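Xylanase inhibitor TL-XI (Triticum aestivum, PDB 3G7M) inhibits xylanases noncompetitively as a small thaumatin-like protein of wheat, probably in plant defence. Local coordinates at residues Ala1-Pro15 / Gly27-Thr40. The protein carries 4 engineered substitutions. Numbering follows the deposited sequence.
Sequences APLTITNRCHFTVWP and GTELHPGASWSLDT
Leu3 and Leu38 exchange two backbone hydrogen bonds, and Ile5 and Trp36 do the same two residues further on, which zips strand 3-7 antiparallel to strand 35-38. The ladder ends where Asn7 N gives to Ala34 O and Gly33 N to Asn7 O, the latter at 2.9 Å. Gly33 sits third in the type II turn from His31 to Ala34, where its positive phi would press a CB against the preceding carbonyl.

The amide of Asn7 ties the end of this ladder to the 8-12 loop and to Leu30. With CG anti to the backbone N (chi1 179°), its ND2 gives a straight bond to Phe11 O at 3.1 Å, in the amide plane, and a weak, bent one to Leu30 O at 2.9 Å. OD1 takes Cys9 N from above its carbonyl plane, an Asx turn. Replacing Asn7 by a leucine would probably leave Phe11 O and Cys9 N without these partners and the loop less firmly held, though the Cys9-Cys150 disulfide still tethers it.

Leu30 and Val13 pair through both backbone bonds, a single antiparallel bridge pinning loop residue Leu30 to the start of strand 13-19. In this thaumatin-like beta sandwich, strand 3-7 lies in one sheet, between strands 35-38 and 145-149, and strand 13-19 in the other.

On the face carrying Leu3, Ile5, Trp36 and Leu38, apolar side chains meet. Ile5 CD1 touches Leu38 CD1 at 3.7 Å, and Val17 and Ile48 also touch Ile5. Leu30 CD1 reaches Pro15 CG at 3.6 Å. Trp36 CE3 meets Ile5 CD1 and Pro15 CB obliquely, while Leu38 CD1 and Thr28 CG2, from its own segment, hold the indole on opposite faces, toward its rim.

On the other face, buried Thr6 receives Gln146 NE2 on OG1, which also bonds weakly with exposed Ser35 OG. Glu29 lies along the Trp14 indole, its CB 3.4 Å from NE1, with carboxylate and ring planes 23° apart.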
loop_
_atom_site.group_PDB
_atom_site.type_symbol
_atom_site.label_atom_id
_atom_site.label_comp_id
_atom_site.label_asym_id
_atom_site.label_seq_id
_atom_site.Cartn_x
_atom_site.Cartn_y
_atom_site.Cartn_z
ATOM N N ALA A 1 -12.015 -4.639 -6.742
ATOM C CA ALA A 1 -12.861 -3.858 -7.696
ATOM C C ALA A 1 -13.349 -2.558 -7.000
ATOM O O ALA A 1 -14.214 -2.629 -6.134
ATOM C CB ALA A 1 -14.060 -4.743 -8.216
ATOM N N PRO A 2 -12.791 -1.370 -7.363
ATOM C CA PRO A 2 -11.719 -1.033 -8.324
ATOM C C PRO A 2 -10.292 -1.142 -7.784
ATOM O O PRO A 2 -9.352 -1.356 -8.574
ATOM C CB PRO A 2 -12.013 0.430 -8.671
ATOM C CG PRO A 2 -12.750 0.951 -7.524
ATOM C CD PRO A 2 -13.624 -0.177 -7.071
ATOM N N LEU A 3 -10.118 -0.956 -6.476
ATOM C CA LEU A 3 -8.812 -1.231 -5.805
ATOM C C LEU A 3 -8.900 -2.396 -4.790
ATOM O O LEU A 3 -9.829 -2.468 -3.976
ATOM C CB LEU A 3 -8.267 0.020 -5.113
ATOM C CG LEU A 3 -6.958 -0.151 -4.309
ATOM C CD1 LEU A 3 -5.835 -0.335 -5.255
ATOM C CD2 LEU A 3 -6.675 1.060 -3.411
ATOM N N THR A 4 -7.946 -3.314 -4.847
ATOM C CA THR A 4 -7.994 -4.476 -3.980
ATOM C C THR A 4 -6.612 -4.655 -3.403
ATOM O O THR A 4 -5.639 -4.719 -4.144
ATOM C CB THR A 4 -8.444 -5.763 -4.762
ATOM O OG1 THR A 4 -9.577 -5.468 -5.596
ATOM C CG2 THR A 4 -8.806 -6.930 -3.808
ATOM N N ILE A 5 -6.516 -4.724 -2.083
ATOM C CA ILE A 5 -5.235 -5.027 -1.408
ATOM C C ILE A 5 -5.284 -6.417 -0.768
ATOM O O ILE A 5 -6.096 -6.678 0.108
ATOM C CB ILE A 5 -4.861 -3.946 -0.369
ATOM C CG1 ILE A 5 -4.636 -2.601 -1.062
ATOM C CG2 ILE A 5 -3.642 -4.353 0.447
ATOM C CD1 ILE A 5 -4.901 -1.426 -0.145
ATOM N N THR A 6 -4.420 -7.306 -1.240
ATOM C CA THR A 6 -4.440 -8.716 -0.857
ATOM C C THR A 6 -3.199 -9.073 -0.035
ATOM O O THR A 6 -2.072 -8.667 -0.352
ATOM C CB THR A 6 -4.519 -9.632 -2.097
ATOM O OG1 THR A 6 -5.661 -9.266 -2.900
ATOM C CG2 THR A 6 -4.622 -11.090 -1.700
ATOM N N ASN A 7 -3.424 -9.841 1.028
ATOM C CA ASN A 7 -2.333 -10.357 1.860
ATOM C C ASN A 7 -2.039 -11.832 1.593
ATOM O O ASN A 7 -2.852 -12.696 1.952
ATOM C CB ASN A 7 -2.646 -10.119 3.340
ATOM C CG ASN A 7 -1.571 -10.641 4.246
ATOM O OD1 ASN A 7 -0.400 -10.689 3.864
ATOM N ND2 ASN A 7 -1.964 -11.036 5.458
ATOM N N ARG A 8 -0.891 -12.087 0.920
ATOM C CA ARG A 8 -0.456 -13.464 0.605
ATOM C C ARG A 8 0.699 -13.998 1.499
ATOM O O ARG A 8 1.275 -15.061 1.226
ATOM C CB ARG A 8 -0.176 -13.668 -0.897
ATOM C CG ARG A 8 -1.444 -14.003 -1.682
ATOM C CD ARG A 8 -1.249 -14.512 -3.138
ATOM N NE ARG A 8 -2.538 -15.021 -3.669
ATOM C CZ ARG A 8 -3.451 -14.293 -4.340
ATOM N NH1 ARG A 8 -3.225 -13.008 -4.626
ATOM N NH2 ARG A 8 -4.598 -14.863 -4.744
ATOM N N CYS A 9 1.001 -13.272 2.575
ATOM C CA CYS A 9 1.950 -13.712 3.585
ATOM C C CYS A 9 1.337 -14.736 4.563
ATOM O O CYS A 9 0.108 -14.856 4.679
ATOM C CB CYS A 9 2.448 -12.498 4.346
ATOM S SG CYS A 9 2.824 -11.139 3.262
ATOM N N HIS A 10 2.188 -15.489 5.259
ATOM C CA HIS A 10 1.704 -16.439 6.264
ATOM C C HIS A 10 1.416 -15.771 7.630
ATOM O O HIS A 10 1.117 -16.442 8.615
ATOM C CB HIS A 10 2.735 -17.540 6.458
ATOM C CG HIS A 10 3.011 -18.339 5.223
ATOM N ND1 HIS A 10 2.026 -19.077 4.579
ATOM C CD2 HIS A 10 4.173 -18.553 4.540
ATOM C CE1 HIS A 10 2.566 -19.697 3.540
ATOM N NE2 HIS A 10 3.865 -19.394 3.492
ATOM N N PHE A 11 1.532 -14.454 7.691
ATOM C CA PHE A 11 1.285 -13.705 8.913
ATOM C C PHE A 11 0.322 -12.563 8.638
ATOM O O PHE A 11 0.145 -12.145 7.508
ATOM C CB PHE A 11 2.589 -13.172 9.532
ATOM C CG PHE A 11 3.511 -12.570 8.539
ATOM C CD1 PHE A 11 4.596 -13.282 8.067
ATOM C CD2 PHE A 11 3.286 -11.291 8.039
ATOM C CE1 PHE A 11 5.465 -12.731 7.116
ATOM C CE2 PHE A 11 4.154 -10.734 7.085
ATOM C CZ PHE A 11 5.245 -11.463 6.627
ATOM N N THR A 12 -0.313 -12.067 9.688
ATOM C CA THR A 12 -1.244 -10.971 9.544
ATOM C C THR A 12 -0.502 -9.702 9.119
ATOM O O THR A 12 0.509 -9.345 9.728
ATOM C CB THR A 12 -1.983 -10.727 10.874
ATOM O OG1 THR A 12 -2.387 -12.000 11.434
ATOM C CG2 THR A 12 -3.213 -9.838 10.652
ATOM N N VAL A 13 -0.983 -9.034 8.072
ATOM C CA VAL A 13 -0.538 -7.661 7.787
ATOM C C VAL A 13 -1.660 -6.612 7.910
ATOM O O VAL A 13 -2.855 -6.929 7.719
ATOM C CB VAL A 13 0.152 -7.514 6.427
ATOM C CG1 VAL A 13 1.119 -8.636 6.207
ATOM C CG2 VAL A 13 -0.831 -7.459 5.346
ATOM N N TRP A 14 -1.256 -5.373 8.232
ATOM C CA TRP A 14 -2.176 -4.258 8.472
ATOM C C TRP A 14 -2.005 -3.177 7.401
ATOM O O TRP A 14 -1.214 -2.253 7.579
ATOM C CB TRP A 14 -1.928 -3.672 9.879
ATOM C CG TRP A 14 -2.603 -4.437 11.013
ATOM C CD1 TRP A 14 -3.840 -4.169 11.589
ATOM C CD2 TRP A 14 -2.098 -5.578 11.685
ATOM N NE1 TRP A 14 -4.109 -5.077 12.576
ATOM C CE2 TRP A 14 -3.060 -5.954 12.661
ATOM C CE3 TRP A 14 -0.924 -6.323 11.567
ATOM C CZ2 TRP A 14 -2.879 -7.053 13.515
ATOM C CZ3 TRP A 14 -0.735 -7.420 12.429
ATOM C CH2 TRP A 14 -1.715 -7.773 13.390
ATOM N N PRO A 15 -2.732 -3.289 6.280
ATOM C CA PRO A 15 -2.555 -2.329 5.188
ATOM C C PRO A 15 -2.967 -0.925 5.605
ATOM O O PRO A 15 -3.891 -0.783 6.396
ATOM C CB PRO A 15 -3.507 -2.850 4.095
ATOM C CG PRO A 15 -3.738 -4.244 4.423
ATOM C CD PRO A 15 -3.700 -4.335 5.918
ATOM N N GLY A 27 -7.071 2.124 7.305
ATOM C CA GLY A 27 -6.641 0.772 6.984
ATOM C C GLY A 27 -7.492 -0.300 7.624
ATOM O O GLY A 27 -8.565 -0.036 8.217
ATOM N N THR A 28 -6.974 -1.524 7.542
ATOM C CA THR A 28 -7.632 -2.673 8.125
ATOM C C THR A 28 -6.647 -3.729 8.685
ATOM O O THR A 28 -5.410 -3.580 8.640
ATOM C CB THR A 28 -8.613 -3.276 7.118
ATOM O OG1 THR A 28 -9.479 -4.183 7.789
ATOM C CG2 THR A 28 -7.883 -4.004 6.015
ATOM N N GLU A 29 -7.214 -4.778 9.250
ATOM C CA GLU A 29 -6.435 -5.923 9.642
ATOM C C GLU A 29 -6.674 -7.001 8.566
ATOM O O GLU A 29 -7.838 -7.363 8.273
ATOM C CB GLU A 29 -6.871 -6.381 11.044
ATOM C CG GLU A 29 -6.361 -7.766 11.487
ATOM C CD GLU A 29 -6.845 -8.082 12.884
ATOM O OE1 GLU A 29 -7.954 -7.604 13.251
ATOM O OE2 GLU A 29 -6.120 -8.799 13.618
ATOM N N LEU A 30 -5.592 -7.482 7.951
ATOM C CA LEU A 30 -5.714 -8.560 6.982
ATOM C C LEU A 30 -5.023 -9.856 7.405
ATOM O O LEU A 30 -3.802 -9.943 7.377
ATOM C CB LEU A 30 -5.218 -8.135 5.607
ATOM C CG LEU A 30 -6.135 -7.244 4.776
ATOM C CD1 LEU A 30 -5.562 -7.121 3.393
ATOM C CD2 LEU A 30 -7.572 -7.751 4.705
ATOM N N HIS A 31 -5.812 -10.861 7.781
ATOM C CA HIS A 31 -5.287 -12.187 8.043
ATOM C C HIS A 31 -4.739 -12.802 6.765
ATOM O O HIS A 31 -5.130 -12.415 5.675
ATOM C CB HIS A 31 -6.367 -13.081 8.660
ATOM C CG HIS A 31 -6.827 -12.609 10.002
ATOM N ND1 HIS A 31 -7.956 -11.827 10.168
ATOM C CD2 HIS A 31 -6.295 -12.782 11.242
ATOM C CE1 HIS A 31 -8.116 -11.562 11.456
ATOM N NE2 HIS A 31 -7.123 -12.130 12.128
ATOM N N PRO A 32 -3.809 -13.759 6.898
ATOM C CA PRO A 32 -3.339 -14.482 5.741
ATOM C C PRO A 32 -4.505 -14.941 4.871
ATOM O O PRO A 32 -5.404 -15.663 5.339
ATOM C CB PRO A 32 -2.615 -15.680 6.361
ATOM C CG PRO A 32 -2.102 -15.186 7.592
ATOM C CD PRO A 32 -3.119 -14.212 8.117
ATOM N N GLY A 33 -4.465 -14.483 3.620
ATOM C CA GLY A 33 -5.405 -14.874 2.587
ATOM C C GLY A 33 -6.494 -13.861 2.335
ATOM O O GLY A 33 -7.217 -13.961 1.356
ATOM N N ALA A 34 -6.606 -12.876 3.216
ATOM C CA ALA A 34 -7.691 -11.904 3.144
ATOM C C ALA A 34 -7.357 -10.696 2.286
ATOM O O ALA A 34 -6.198 -10.312 2.154
ATOM C CB ALA A 34 -8.090 -11.469 4.527
ATOM N N SER A 35 -8.394 -10.107 1.705
ATOM C CA SER A 35 -8.255 -8.955 0.838
ATOM C C SER A 35 -9.085 -7.791 1.359
ATOM O O SER A 35 -10.051 -7.976 2.120
ATOM C CB SER A 35 -8.725 -9.311 -0.565
ATOM O OG SER A 35 -8.131 -10.539 -0.997
ATOM N N TRP A 36 -8.722 -6.588 0.927
ATOM C CA TRP A 36 -9.475 -5.390 1.265
ATOM C C TRP A 36 -9.940 -4.648 0.014
ATOM O O TRP A 36 -9.141 -4.105 -0.708
ATOM C CB TRP A 36 -8.632 -4.501 2.165
ATOM C CG TRP A 36 -9.338 -3.310 2.731
ATOM C CD1 TRP A 36 -10.677 -3.168 2.953
ATOM C CD2 TRP A 36 -8.726 -2.094 3.176
ATOM N NE1 TRP A 36 -10.940 -1.929 3.493
ATOM C CE2 TRP A 36 -9.757 -1.255 3.647
ATOM C CE3 TRP A 36 -7.397 -1.627 3.213
ATOM C CZ2 TRP A 36 -9.508 0.011 4.151
ATOM C CZ3 TRP A 36 -7.148 -0.368 3.714
ATOM C CH2 TRP A 36 -8.199 0.440 4.176
ATOM N N SER A 37 -11.246 -4.635 -0.243
ATOM C CA SER A 37 -11.784 -3.976 -1.440
ATOM C C SER A 37 -11.984 -2.508 -1.175
ATOM O O SER A 37 -12.614 -2.112 -0.209
ATOM C CB SER A 37 -13.100 -4.614 -1.858
ATOM O OG SER A 37 -12.937 -6.009 -2.071
ATOM N N LEU A 38 -11.430 -1.695 -2.043
ATOM C CA LEU A 38 -11.482 -0.274 -1.848
ATOM C C LEU A 38 -12.087 0.440 -3.042
ATOM O O LEU A 38 -12.009 -0.022 -4.176
ATOM C CB LEU A 38 -10.084 0.249 -1.530
ATOM C CG LEU A 38 -9.696 0.069 -0.052
ATOM C CD1 LEU A 38 -8.201 0.127 0.122
ATOM C CD2 LEU A 38 -10.395 1.143 0.805
ATOM N N ASP A 39 -12.708 1.575 -2.761
ATOM C CA ASP A 39 -13.225 2.439 -3.798
ATOM C C ASP A 39 -12.196 3.569 -4.104
ATOM O O ASP A 39 -11.534 4.074 -3.173
ATOM C CB ASP A 39 -14.560 2.976 -3.322
ATOM C CG ASP A 39 -15.445 3.350 -4.441
ATOM O OD1 ASP A 39 -14.882 3.667 -5.539
ATOM O OD2 ASP A 39 -16.681 3.397 -4.219
ATOM N N THR A 40 -12.036 3.944 -5.388
ATOM C CA THR A 40 -10.984 4.918 -5.787
ATOM C C THR A 40 -11.527 6.297 -6.124
ATOM O O THR A 40 -12.566 6.408 -6.772
ATOM C CB THR A 40 -10.238 4.490 -7.046
ATOM O OG1 THR A 40 -11.191 4.201 -8.081
ATOM C CG2 THR A 40 -9.396 3.287 -6.796
#